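Local coordinates for protein mevalonate 3-kinase (Thermoplasma acidophilum, PDB 4RKS) that catalyses the ATP-dependent phosphorylation of (R)-mevalonate to mevalonate 3-phosphate, a step of an alternative mevalonate pathway found in extreme acidophiles of the Thermoplasmatales, at residues A[196-201]-A[315-320]; A[168-173]-A[181-186]. One frame throughout, in Å; residues are numbered along the deposited sequence.

Interaction 1 (A[196-201]-A[315-320]); sequences VAFAFD and ENTFGS
With CG of F200 trans to its carbonyl carbon (chi1 -63°) and OG of S320 set between its own backbone N and carbonyl carbon (chi1 64°), the F200 ring lies flat against the serine CB. That CH-pi contact is nearly central: S320 CB sits 3.5 Å from the F200 ring centroid, 7° off the normal. The same S320 torsion leaves OG 3.5 Å from F198 CD2, at the ring edge and in its plane, while its hydrogen goes to T317 O (S320 OG to T317 O 2.7 Å). The same ring edge takes the T317 methyl, CG2 lying 4.1 Å from F198 CE2. F200 CE2 meets the loop backbone, 3.6 Å from T317 O. Residues 315-320 lie in the loop between helix 308-312 and strand 321-327, which pairs antiparallel with strand 193-199; S320 CA lies 3.1 Å from A199 O in a CA-H...O contact. A second side-chain bond braces the loop internally: T317 OG1 donates to S320 O (2.9 Å) in the carbonyl plane, on a lone pair. N316 OD1 accepts from F318 N, an Asx turn overlapping the same loop. Helix 271-283 supplies L276 against F198 and M273 against F200.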
ATOM      1  N   VAL A 196     -12.152   2.600  10.155  1.00 20.82           N
ATOM      2  CA  VAL A 196     -13.344   2.044   9.525  1.00 22.03           C
ATOM      3  C   VAL A 196     -13.342   2.380   8.032  1.00 20.45           C
ATOM      4  O   VAL A 196     -13.386   3.544   7.640  1.00 23.65           O
ATOM      5  CB  VAL A 196     -14.648   2.554  10.180  1.00 26.69           C
ATOM      6  CG1 VAL A 196     -15.866   1.871   9.531  1.00 25.46           C
ATOM      7  CG2 VAL A 196     -14.618   2.284  11.667  1.00 25.67           C
ATOM      8  N   ALA A 197     -13.289   1.348   7.199  1.00 27.10           N
ATOM      9  CA  ALA A 197     -13.274   1.557   5.755  1.00 20.32           C
ATOM     10  C   ALA A 197     -14.690   1.487   5.172  1.00 28.79           C
ATOM     11  O   ALA A 197     -15.421   0.514   5.380  1.00 28.98           O
ATOM     12  CB  ALA A 197     -12.362   0.530   5.075  1.00 19.77           C
ATOM     13  N   PHE A 198     -15.065   2.530   4.444  1.00 32.26           N
ATOM     14  CA  PHE A 198     -16.338   2.552   3.751  1.00 30.24           C
ATOM     15  C   PHE A 198     -16.104   2.356   2.268  1.00 27.66           C
ATOM     16  O   PHE A 198     -15.580   3.250   1.592  1.00 23.92           O
ATOM     17  CB  PHE A 198     -17.070   3.868   4.014  1.00 26.12           C
ATOM     18  CG  PHE A 198     -17.445   4.070   5.462  1.00 35.47           C
ATOM     19  CD1 PHE A 198     -16.535   4.595   6.362  1.00 28.76           C
ATOM     20  CD2 PHE A 198     -18.711   3.729   5.918  1.00 40.78           C
ATOM     21  CE1 PHE A 198     -16.877   4.784   7.687  1.00 36.68           C
ATOM     22  CE2 PHE A 198     -19.057   3.909   7.246  1.00 46.40           C
ATOM     23  CZ  PHE A 198     -18.142   4.440   8.129  1.00 45.78           C
ATOM     24  N   ALA A 199     -16.507   1.187   1.766  1.00 28.21           N
ATOM     25  CA  ALA A 199     -16.290   0.815   0.368  1.00 27.36           C
ATOM     26  C   ALA A 199     -17.512   1.111  -0.516  1.00 35.38           C
ATOM     27  O   ALA A 199     -18.580   0.546  -0.306  1.00 35.45           O
ATOM     28  CB  ALA A 199     -15.919  -0.660   0.283  1.00 26.71           C
ATOM     29  N   PHE A 200     -17.354   1.993  -1.499  1.00 32.40           N
ATOM     30  CA  PHE A 200     -18.451   2.355  -2.402  1.00 40.22           C
ATOM     31  C   PHE A 200     -18.302   1.619  -3.739  1.00 44.15           C
ATOM     32  O   PHE A 200     -17.204   1.206  -4.096  1.00 40.07           O
ATOM     33  CB  PHE A 200     -18.489   3.870  -2.624  1.00 38.13           C
ATOM     34  CG  PHE A 200     -18.750   4.663  -1.375  1.00 40.73           C
ATOM     35  CD1 PHE A 200     -17.732   4.919  -0.475  1.00 38.21           C
ATOM     36  CD2 PHE A 200     -20.017   5.166  -1.110  1.00 43.72           C
ATOM     37  CE1 PHE A 200     -17.970   5.646   0.674  1.00 35.60           C
ATOM     38  CE2 PHE A 200     -20.262   5.895   0.035  1.00 42.80           C
ATOM     39  CZ  PHE A 200     -19.236   6.140   0.928  1.00 38.01           C
ATOM     40  N   ASP A 201     -19.389   1.461  -4.488  1.00 50.55           N
ATOM     41  CA  ASP A 201     -19.332   0.593  -5.666  1.00 58.90           C
ATOM     42  C   ASP A 201     -18.991   1.299  -6.983  1.00 60.74           C
ATOM     43  O   ASP A 201     -18.978   0.658  -8.034  1.00 68.09           O
ATOM     44  CB  ASP A 201     -20.654  -0.168  -5.828  1.00 69.28           C
ATOM     45  CG  ASP A 201     -21.865   0.748  -5.878  1.00 78.89           C
ATOM     46  OD1 ASP A 201     -22.956   0.299  -5.461  1.00 83.46           O
ATOM     47  OD2 ASP A 201     -21.738   1.906  -6.334  1.00 81.19           O
ATOM     48  N   GLU A 315     -25.888   4.162  10.404  1.00 55.07           N
ATOM     49  CA  GLU A 315     -26.948   3.625   9.555  1.00 55.12           C
ATOM     50  C   GLU A 315     -26.864   4.094   8.101  1.00 57.38           C
ATOM     51  O   GLU A 315     -27.104   3.314   7.179  1.00 63.26           O
ATOM     52  CB  GLU A 315     -28.317   3.993  10.138  1.00 51.57           C
ATOM     53  N   ASN A 316     -26.532   5.361   7.886  1.00 55.57           N
ATOM     54  CA  ASN A 316     -26.506   5.881   6.528  1.00 57.72           C
ATOM     55  C   ASN A 316     -25.115   5.855   5.911  1.00 60.97           C
ATOM     56  O   ASN A 316     -24.397   6.854   5.915  1.00 62.36           O
ATOM     57  CB  ASN A 316     -27.048   7.301   6.480  1.00 60.63           C
ATOM     58  CG  ASN A 316     -27.520   7.687   5.092  1.00 65.68           C
ATOM     59  OD1 ASN A 316     -27.211   7.012   4.109  1.00 64.12           O
ATOM     60  ND2 ASN A 316     -28.278   8.776   5.006  1.00 68.74           N
ATOM     61  N   THR A 317     -24.754   4.707   5.355  1.00 59.45           N
ATOM     62  CA  THR A 317     -23.455   4.543   4.724  1.00 53.69           C
ATOM     63  C   THR A 317     -23.511   4.935   3.249  1.00 56.03           C
ATOM     64  O   THR A 317     -22.535   4.757   2.520  1.00 59.86           O
ATOM     65  CB  THR A 317     -22.961   3.096   4.860  1.00 52.94           C
ATOM     66  OG1 THR A 317     -23.854   2.211   4.168  1.00 52.10           O
ATOM     67  CG2 THR A 317     -22.901   2.699   6.325  1.00 52.09           C
ATOM     68  N   PHE A 318     -24.654   5.474   2.827  1.00 52.75           N
ATOM     69  CA  PHE A 318     -24.877   5.891   1.441  1.00 49.91           C
ATOM     70  C   PHE A 318     -24.540   4.779   0.458  1.00 44.73           C
ATOM     71  O   PHE A 318     -23.951   5.027  -0.591  1.00 47.97           O
ATOM     72  CB  PHE A 318     -24.066   7.148   1.110  1.00 49.51           C
ATOM     73  CG  PHE A 318     -24.323   8.290   2.048  1.00 57.34           C
ATOM     74  CD1 PHE A 318     -25.303   9.232   1.764  1.00 65.64           C
ATOM     75  CD2 PHE A 318     -23.602   8.411   3.228  1.00 58.18           C
ATOM     76  CE1 PHE A 318     -25.551  10.277   2.633  1.00 65.97           C
ATOM     77  CE2 PHE A 318     -23.845   9.455   4.103  1.00 60.70           C
ATOM     78  CZ  PHE A 318     -24.817  10.391   3.804  1.00 64.73           C
ATOM     79  N   GLY A 319     -24.921   3.556   0.811  1.00 40.52           N
ATOM     80  CA  GLY A 319     -24.696   2.410  -0.045  1.00 44.86           C
ATOM     81  C   GLY A 319     -23.237   2.002  -0.112  1.00 50.50           C
ATOM     82  O   GLY A 319     -22.754   1.576  -1.161  1.00 58.26           O
ATOM     83  N   SER A 320     -22.522   2.154   1.001  1.00 40.99           N
ATOM     84  CA  SER A 320     -21.171   1.612   1.102  1.00 38.36           C
ATOM     85  C   SER A 320     -21.176   0.418   2.042  1.00 38.84           C
ATOM     86  O   SER A 320     -22.042   0.301   2.900  1.00 45.11           O
ATOM     87  CB  SER A 320     -20.175   2.675   1.584  1.00 36.73           C
ATOM     88  OG  SER A 320     -20.466   3.132   2.896  1.00 30.83           O
TER

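Interaction 2 (A[168-173]-A[181-186])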
ATOM      1  N   GLY A 168       3.836  -1.185   9.502  1.00 19.37           N
ATOM      2  CA  GLY A 168       3.558   0.002  10.294  1.00 16.81           C
ATOM      3  C   GLY A 168       3.403   1.273   9.476  1.00 17.00           C
ATOM      4  O   GLY A 168       2.873   1.262   8.354  1.00 19.34           O
ATOM      5  N   LEU A 169       3.842   2.388  10.048  1.00 17.27           N
ATOM      6  CA  LEU A 169       3.856   3.655   9.336  1.00 17.50           C
ATOM      7  C   LEU A 169       5.234   3.850   8.739  1.00 17.47           C
ATOM      8  O   LEU A 169       6.228   3.741   9.446  1.00 18.97           O
ATOM      9  CB  LEU A 169       3.526   4.823  10.263  1.00 17.89           C
ATOM     10  CG  LEU A 169       3.695   6.237   9.718  1.00 21.45           C
ATOM     11  CD1 LEU A 169       2.722   6.480   8.572  1.00 21.15           C
ATOM     12  CD2 LEU A 169       3.501   7.278  10.850  1.00 18.65           C
ATOM     13  N   THR A 170       5.283   4.124   7.438  1.00 20.61           N
ATOM     14  CA  THR A 170       6.546   4.338   6.757  1.00 20.17           C
ATOM     15  C   THR A 170       6.516   5.643   5.987  1.00 20.62           C
ATOM     16  O   THR A 170       5.438   6.189   5.699  1.00 19.03           O
ATOM     17  CB  THR A 170       6.871   3.202   5.768  1.00 17.53           C
ATOM     18  OG1 THR A 170       5.795   3.075   4.832  1.00 19.18           O
ATOM     19  CG2 THR A 170       7.107   1.874   6.513  1.00 16.97           C
ATOM     20  N   ILE A 171       7.709   6.145   5.693  1.00 20.32           N
ATOM     21  CA  ILE A 171       7.900   7.218   4.745  1.00 19.46           C
ATOM     22  C   ILE A 171       8.817   6.693   3.652  1.00 19.98           C
ATOM     23  O   ILE A 171       9.817   6.043   3.939  1.00 17.90           O
ATOM     24  CB  ILE A 171       8.522   8.476   5.391  1.00 18.50           C
ATOM     25  CG1 ILE A 171       7.517   9.185   6.294  1.00 18.74           C
ATOM     26  CG2 ILE A 171       9.058   9.431   4.319  1.00 18.77           C
ATOM     27  CD1 ILE A 171       8.154  10.232   7.148  1.00 20.36           C
ATOM     28  N   THR A 172       8.471   6.949   2.397  1.00 19.51           N
ATOM     29  CA  THR A 172       9.363   6.590   1.313  1.00 22.23           C
ATOM     30  C   THR A 172       9.852   7.876   0.673  1.00 24.03           C
ATOM     31  O   THR A 172       9.113   8.517  -0.077  1.00 23.57           O
ATOM     32  CB  THR A 172       8.686   5.692   0.289  1.00 22.99           C
ATOM     33  OG1 THR A 172       8.305   4.475   0.933  1.00 22.13           O
ATOM     34  CG2 THR A 172       9.643   5.369  -0.878  1.00 19.74           C
ATOM     35  N   TRP A 173      11.071   8.272   1.042  1.00 26.45           N
ATOM     36  CA  TRP A 173      11.736   9.465   0.493  1.00 27.16           C
ATOM     37  C   TRP A 173      12.100   9.216  -0.957  1.00 23.49           C
ATOM     38  O   TRP A 173      12.521   8.122  -1.296  1.00 26.30           O
ATOM     39  CB  TRP A 173      13.010   9.811   1.290  1.00 19.07           C
ATOM     40  CG  TRP A 173      12.790   9.912   2.781  1.00 24.60           C
ATOM     41  CD1 TRP A 173      13.034   8.943   3.718  1.00 25.31           C
ATOM     42  CD2 TRP A 173      12.249  11.029   3.496  1.00 27.69           C
ATOM     43  NE1 TRP A 173      12.702   9.397   4.967  1.00 28.86           N
ATOM     44  CE2 TRP A 173      12.203  10.669   4.860  1.00 29.12           C
ATOM     45  CE3 TRP A 173      11.791  12.295   3.114  1.00 23.79           C
ATOM     46  CZ2 TRP A 173      11.730  11.533   5.846  1.00 28.10           C
ATOM     47  CZ3 TRP A 173      11.322  13.153   4.091  1.00 28.99           C
ATOM     48  CH2 TRP A 173      11.290  12.766   5.445  1.00 27.77           C
ATOM     49  N   THR A 181      12.752   3.707   1.785  1.00 22.67           N
ATOM     50  CA  THR A 181      11.631   3.580   2.728  1.00 18.99           C
ATOM     51  C   THR A 181      12.145   3.396   4.159  1.00 22.11           C
ATOM     52  O   THR A 181      12.985   2.543   4.428  1.00 23.50           O
ATOM     53  CB  THR A 181      10.702   2.411   2.371  1.00 24.62           C
ATOM     54  OG1 THR A 181      10.074   2.660   1.107  1.00 26.26           O
ATOM     55  CG2 THR A 181       9.617   2.221   3.450  1.00 19.18           C
ATOM     56  N   GLU A 182      11.621   4.207   5.066  1.00 20.19           N
ATOM     57  CA  GLU A 182      12.036   4.207   6.462  1.00 24.95           C
ATOM     58  C   GLU A 182      10.838   3.903   7.374  1.00 23.24           C
ATOM     59  O   GLU A 182       9.755   4.461   7.180  1.00 21.72           O
ATOM     60  CB  GLU A 182      12.657   5.577   6.814  1.00 25.79           C
ATOM     61  CG  GLU A 182      12.792   5.869   8.302  1.00 29.70           C
ATOM     62  CD  GLU A 182      13.307   7.284   8.615  1.00 32.66           C
ATOM     63  OE1 GLU A 182      13.245   8.191   7.746  1.00 27.33           O
ATOM     64  OE2 GLU A 182      13.765   7.483   9.759  1.00 36.48           O
ATOM     65  N   LYS A 183      11.039   3.038   8.369  1.00 25.46           N
ATOM     66  CA  LYS A 183      10.008   2.756   9.366  1.00 27.36           C
ATOM     67  C   LYS A 183       9.953   3.878  10.384  1.00 26.07           C
ATOM     68  O   LYS A 183      10.966   4.202  10.997  1.00 19.86           O
ATOM     69  CB  LYS A 183      10.284   1.432  10.074  1.00 28.90           C
ATOM     70  CG  LYS A 183      10.117   0.226   9.184  1.00 33.52           C
ATOM     71  CD  LYS A 183      11.139  -0.855   9.512  1.00 41.18           C
ATOM     72  CE  LYS A 183      10.842  -1.504  10.847  1.00 48.61           C
ATOM     73  NZ  LYS A 183      11.697  -2.702  11.068  1.00 48.67           N
ATOM     74  N   ILE A 184       8.766   4.443  10.583  1.00 19.54           N
ATOM     75  CA  ILE A 184       8.607   5.633  11.417  1.00 19.77           C
ATOM     76  C   ILE A 184       7.922   5.328  12.748  1.00 18.36           C
ATOM     77  O   ILE A 184       8.313   5.858  13.790  1.00 22.91           O
ATOM     78  CB  ILE A 184       7.801   6.722  10.652  1.00 24.29           C
ATOM     79  CG1 ILE A 184       8.528   7.112   9.361  1.00 26.58           C
ATOM     80  CG2 ILE A 184       7.605   7.930  11.495  1.00 22.38           C
ATOM     81  CD1 ILE A 184       9.907   7.719   9.586  1.00 23.25           C
ATOM     82  N   LEU A 185       6.903   4.467  12.707  1.00 19.54           N
ATOM     83  CA  LEU A 185       6.230   3.969  13.907  1.00 21.98           C
ATOM     84  C   LEU A 185       5.820   2.503  13.712  1.00 21.17           C
ATOM     85  O   LEU A 185       5.453   2.086  12.599  1.00 22.18           O
ATOM     86  CB  LEU A 185       4.989   4.809  14.245  1.00 22.49           C
ATOM     87  CG  LEU A 185       5.122   6.221  14.831  1.00 21.41           C
ATOM     88  CD1 LEU A 185       3.724   6.871  14.907  1.00 19.16           C
ATOM     89  CD2 LEU A 185       5.790   6.189  16.215  1.00 19.24           C
ATOM     90  N   ASP A 186       5.900   1.734  14.792  1.00 17.83           N
ATOM     91  CA  ASP A 186       5.444   0.340  14.820  1.00 25.15           C
ATOM     92  C   ASP A 186       3.912   0.279  14.803  1.00 25.72           C
ATOM     93  O   ASP A 186       3.250   1.231  15.215  1.00 22.10           O
ATOM     94  CB  ASP A 186       5.967  -0.378  16.080  1.00 20.52           C
ATOM     95  CG  ASP A 186       7.493  -0.463  16.138  1.00 29.57           C
ATOM     96  OD1 ASP A 186       8.142  -0.513  15.069  1.00 25.38           O
ATOM     97  OD2 ASP A 186       8.041  -0.509  17.266  1.00 32.01           O
TER
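Backbone bonds join L169 to L185 and I171 to E182 as hydrogen-bonded antiparallel pairs, the second the more regular, with E182 N to I171 O at 2.8 Å and I171 N to E182 O at 3.0 Å. L169 O draws I184 N at 2.9 Å and, weakly, L185 N, so one carbonyl serves two successive amides. This is a classic beta bulge in the hairpin of strands 169-174 and 179-185, and it swings I184 round to the side where I171 and L169 project. Apolar packing follows: the I184 side chain crosses that of I171 at a slant, CG1 to CG1 3.8 Å; the L169 and L185 side chains lie side by side, CD2 to CD1 4.1 Å, both resting on I246 of helix 243-262. I171 CG2, from the same strand as W173, sits 3.4 Å above the indole plane. Among the polar side chains, E182 stretches out with CG trans to the backbone N (chi1 164°), bringing OE1 to the indole edge of W173, where NE1 donates over 3.1 Å at 167°. OE2 of E182 salt-bridges K235. On the other side of the strands T172 OG1 and T181 OG1 approach unusually closely, 2.5 Å, the proton unsettled; T181 OG1 is also hydrogen-bonded to E151 OE2. Nearby, T170 packs on substrate-binding R163.

How the interactions relate
Following the chain, the first contact is met at strand 169-174, just after helix 161-166; interaction 2 closes a short loop there, only seven residues separating its segments. The chain then passes from strand 179-185 to strand 193-199, where the first segment of interaction 1 begins. That contact closes only at 315-320, after 113 intervening residues that are mostly helix. The two are therefore in series, neither nested nor crossed, with nearest atoms about 15 Å apart. Interaction 2 holds a hairpin near the mevalonate site; interaction 1 joins distant parts of the chain beside strand 321-327. Strand 53-59 pairs with 169-174 and with 321-327, which in turn pairs with 193-199, so the connection runs through 321-327.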